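PDB 5JLD: arginyl-tRNA synthetase, putative from Plasmodium falciparum, which probably attaches L-arginine to its cognate tRNA at the expense of ATP, as a cytoplasmic class I aminoacyl-tRNA synthetase. Local coordinates for residues I477-G482 against L585-I590. Numbering follows the deposited sequence.
Sequences IYIIYG and LGMKPI
Met587 CE, the methyl at the end of the thioether, meets two neighbouring isoleucines of helix 476-492. It lies 4.0 Å from Ile479 CB. Met587 CE is equally 4.0 Å from Ile480 CG1. The methionine chain crosses Ile479 at about a right angle and Ile480 at an oblique angle. Its course explains the reach: CG is anti to the carbonyl carbon, chi2 is extended at 166°, and a bend at chi3 (56°) turns the methyl toward the helix. A second apolar touch lies three residues on, where the gamma-methyl of Ile480, CG2, comes to 4.0 Å from Ile590 CG1. Ile480 thus uses both branches, one for each partner.

Gly586 closes helix 564-584 in a Schellman motif, its phi of 87° suited to glycine. In the extended chain that follows, hydrogen bonds go to helix 436-453, not to residues 477-482: Lys588 N pairs with Ser446 OG, and Gly586 O with Lys449 NZ. Met582 of helix 564-584 touches Ile479 and Ile480, while Met542 of helix 536-556 touches Ile479 and Met587.

With 208 Å² buried, both sides summed, and only apolar pairs touching, the two segments meet within the DALR anticodon-binding domain through van der Waals packing and burial of apolar surface, without directional bonds between them.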
ATOM      1  N   ILE A 477      -5.061  -0.097 -18.051  1.00 45.93           N
ATOM      2  CA  ILE A 477      -6.010  -0.223 -19.152  1.00 51.14           C
ATOM      3  C   ILE A 477      -6.253  -1.698 -19.523  1.00 57.14           C
ATOM      4  O   ILE A 477      -7.395  -2.139 -19.703  1.00 58.77           O
ATOM      5  CB  ILE A 477      -5.500   0.535 -20.398  1.00 57.38           C
ATOM      6  CG1 ILE A 477      -5.214   2.008 -20.059  1.00 62.18           C
ATOM      7  CG2 ILE A 477      -6.454   0.364 -21.577  1.00 56.08           C
ATOM      8  CD1 ILE A 477      -6.396   2.759 -19.438  1.00 61.54           C
ATOM      9  N   TYR A 478      -5.160  -2.448 -19.631  1.00 52.67           N
ATOM     10  CA  TYR A 478      -5.216  -3.879 -19.881  1.00 52.71           C
ATOM     11  C   TYR A 478      -6.041  -4.584 -18.806  1.00 53.75           C
ATOM     12  O   TYR A 478      -6.944  -5.374 -19.112  1.00 49.23           O
ATOM     13  CB  TYR A 478      -3.802  -4.452 -19.933  1.00 54.57           C
ATOM     14  CG  TYR A 478      -3.721  -5.946 -19.714  1.00 56.60           C
ATOM     15  CD1 TYR A 478      -3.956  -6.840 -20.756  1.00 62.79           C
ATOM     16  CD2 TYR A 478      -3.382  -6.460 -18.471  1.00 54.30           C
ATOM     17  CE1 TYR A 478      -3.872  -8.214 -20.556  1.00 66.11           C
ATOM     18  CE2 TYR A 478      -3.295  -7.817 -18.260  1.00 60.93           C
ATOM     19  CZ  TYR A 478      -3.539  -8.692 -19.304  1.00 65.37           C
ATOM     20  OH  TYR A 478      -3.447 -10.044 -19.073  1.00 65.15           O
ATOM     21  N   ILE A 479      -5.735  -4.283 -17.547  1.00 46.62           N
ATOM     22  CA  ILE A 479      -6.407  -4.925 -16.425  1.00 47.26           C
ATOM     23  C   ILE A 479      -7.906  -4.648 -16.515  1.00 51.09           C
ATOM     24  O   ILE A 479      -8.754  -5.547 -16.359  1.00 51.32           O
ATOM     25  CB  ILE A 479      -5.869  -4.420 -15.083  1.00 44.27           C
ATOM     26  CG1 ILE A 479      -4.347  -4.594 -15.003  1.00 42.81           C
ATOM     27  CG2 ILE A 479      -6.578  -5.135 -13.920  1.00 47.36           C
ATOM     28  CD1 ILE A 479      -3.880  -6.017 -14.769  1.00 40.14           C
ATOM     29  N   ILE A 480      -8.215  -3.392 -16.815  1.00 42.51           N
ATOM     30  CA  ILE A 480      -9.594  -2.952 -16.899  1.00 50.70           C
ATOM     31  C   ILE A 480     -10.337  -3.704 -17.996  1.00 53.13           C
ATOM     32  O   ILE A 480     -11.458  -4.194 -17.780  1.00 56.22           O
ATOM     33  CB  ILE A 480      -9.652  -1.430 -17.116  1.00 50.81           C
ATOM     34  CG1 ILE A 480      -9.193  -0.727 -15.831  1.00 50.34           C
ATOM     35  CG2 ILE A 480     -11.058  -0.968 -17.474  1.00 55.93           C
ATOM     36  CD1 ILE A 480      -8.987   0.744 -15.995  1.00 57.67           C
ATOM     37  N   TYR A 481      -9.708  -3.843 -19.160  1.00 51.64           N
ATOM     38  CA  TYR A 481     -10.388  -4.535 -20.248  1.00 58.25           C
ATOM     39  C   TYR A 481     -10.539  -6.022 -19.958  1.00 56.17           C
ATOM     40  O   TYR A 481     -11.529  -6.635 -20.368  1.00 63.92           O
ATOM     41  CB  TYR A 481      -9.668  -4.296 -21.578  1.00 62.14           C
ATOM     42  CG  TYR A 481     -10.200  -3.051 -22.237  1.00 61.29           C
ATOM     43  CD1 TYR A 481      -9.731  -1.802 -21.864  1.00 63.06           C
ATOM     44  CD2 TYR A 481     -11.215  -3.118 -23.185  1.00 63.64           C
ATOM     45  CE1 TYR A 481     -10.234  -0.649 -22.437  1.00 69.87           C
ATOM     46  CE2 TYR A 481     -11.722  -1.972 -23.774  1.00 70.63           C
ATOM     47  CZ  TYR A 481     -11.224  -0.735 -23.393  1.00 76.18           C
ATOM     48  OH  TYR A 481     -11.711   0.423 -23.956  1.00 81.57           O
ATOM     49  N   GLY A 482      -9.589  -6.588 -19.222  1.00 54.93           N
ATOM     50  CA  GLY A 482      -9.720  -7.963 -18.771  1.00 61.85           C
ATOM     51  C   GLY A 482     -10.971  -8.114 -17.930  1.00 63.21           C
ATOM     52  O   GLY A 482     -11.798  -9.032 -18.129  1.00 59.91           O
ATOM     53  N   LEU A 585      -6.137  -1.129  -5.160  1.00 47.93           N
ATOM     54  CA  LEU A 585      -5.049  -0.376  -5.783  1.00 46.71           C
ATOM     55  C   LEU A 585      -5.520   1.013  -6.209  1.00 49.20           C
ATOM     56  O   LEU A 585      -4.762   1.778  -6.804  1.00 50.14           O
ATOM     57  CB  LEU A 585      -4.496  -1.151  -6.987  1.00 44.57           C
ATOM     58  CG  LEU A 585      -3.706  -2.423  -6.640  1.00 47.29           C
ATOM     59  CD1 LEU A 585      -3.508  -3.266  -7.875  1.00 48.49           C
ATOM     60  CD2 LEU A 585      -2.351  -2.077  -6.026  1.00 47.27           C
ATOM     61  N   GLY A 586      -6.782   1.316  -5.921  1.00 46.90           N
ATOM     62  CA  GLY A 586      -7.366   2.610  -6.242  1.00 46.52           C
ATOM     63  C   GLY A 586      -7.942   2.707  -7.646  1.00 53.82           C
ATOM     64  O   GLY A 586      -8.252   3.804  -8.120  1.00 54.66           O
ATOM     65  N   MET A 587      -8.097   1.567  -8.323  1.00 41.85           N
ATOM     66  CA  MET A 587      -8.651   1.584  -9.674  1.00 41.28           C
ATOM     67  C   MET A 587     -10.177   1.442  -9.624  1.00 45.40           C
ATOM     68  O   MET A 587     -10.727   0.954  -8.641  1.00 50.46           O
ATOM     69  CB  MET A 587      -8.018   0.478 -10.534  1.00 47.67           C
ATOM     70  CG  MET A 587      -6.484   0.522 -10.599  1.00 43.73           C
ATOM     71  SD  MET A 587      -5.682  -0.972 -11.272  1.00 53.35           S
ATOM     72  CE  MET A 587      -6.482  -1.131 -12.870  1.00 60.63           C
ATOM     73  N   LYS A 588     -10.861   1.893 -10.663  1.00 44.48           N
ATOM     74  CA  LYS A 588     -12.308   1.713 -10.745  1.00 47.87           C
ATOM     75  C   LYS A 588     -12.692   0.737 -11.840  1.00 53.72           C
ATOM     76  O   LYS A 588     -12.544   1.038 -13.026  1.00 57.27           O
ATOM     77  CB  LYS A 588     -13.017   3.043 -10.999  1.00 44.49           C
ATOM     78  CG  LYS A 588     -12.888   4.051  -9.866  1.00 47.39           C
ATOM     79  CD  LYS A 588     -13.381   5.411 -10.341  1.00 58.07           C
ATOM     80  CE  LYS A 588     -13.700   6.324  -9.173  1.00 57.97           C
ATOM     81  NZ  LYS A 588     -14.203   7.630  -9.664  1.00 59.75           N
ATOM     82  N   PRO A 589     -13.191  -0.439 -11.445  1.00 55.78           N
ATOM     83  CA  PRO A 589     -13.663  -1.402 -12.443  1.00 55.97           C
ATOM     84  C   PRO A 589     -14.793  -0.822 -13.287  1.00 56.41           C
ATOM     85  O   PRO A 589     -15.693  -0.177 -12.742  1.00 53.56           O
ATOM     86  CB  PRO A 589     -14.146  -2.587 -11.594  1.00 47.82           C
ATOM     87  CG  PRO A 589     -13.315  -2.501 -10.334  1.00 49.24           C
ATOM     88  CD  PRO A 589     -13.188  -1.001 -10.082  1.00 57.15           C
ATOM     89  N   ILE A 590     -14.698  -1.022 -14.601  1.00 60.19           N
ATOM     90  CA  ILE A 590     -15.754  -0.702 -15.552  1.00 61.79           C
ATOM     91  C   ILE A 590     -16.294  -2.016 -16.107  1.00 67.69           C
ATOM     92  O   ILE A 590     -15.527  -2.853 -16.593  1.00 59.78           O
ATOM     93  CB  ILE A 590     -15.245   0.171 -16.719  1.00 64.53           C
ATOM     94  CG1 ILE A 590     -14.215   1.202 -16.231  1.00 61.88           C
ATOM     95  CG2 ILE A 590     -16.419   0.816 -17.464  1.00 66.70           C
ATOM     96  CD1 ILE A 590     -14.811   2.460 -15.680  1.00 59.25           C
TER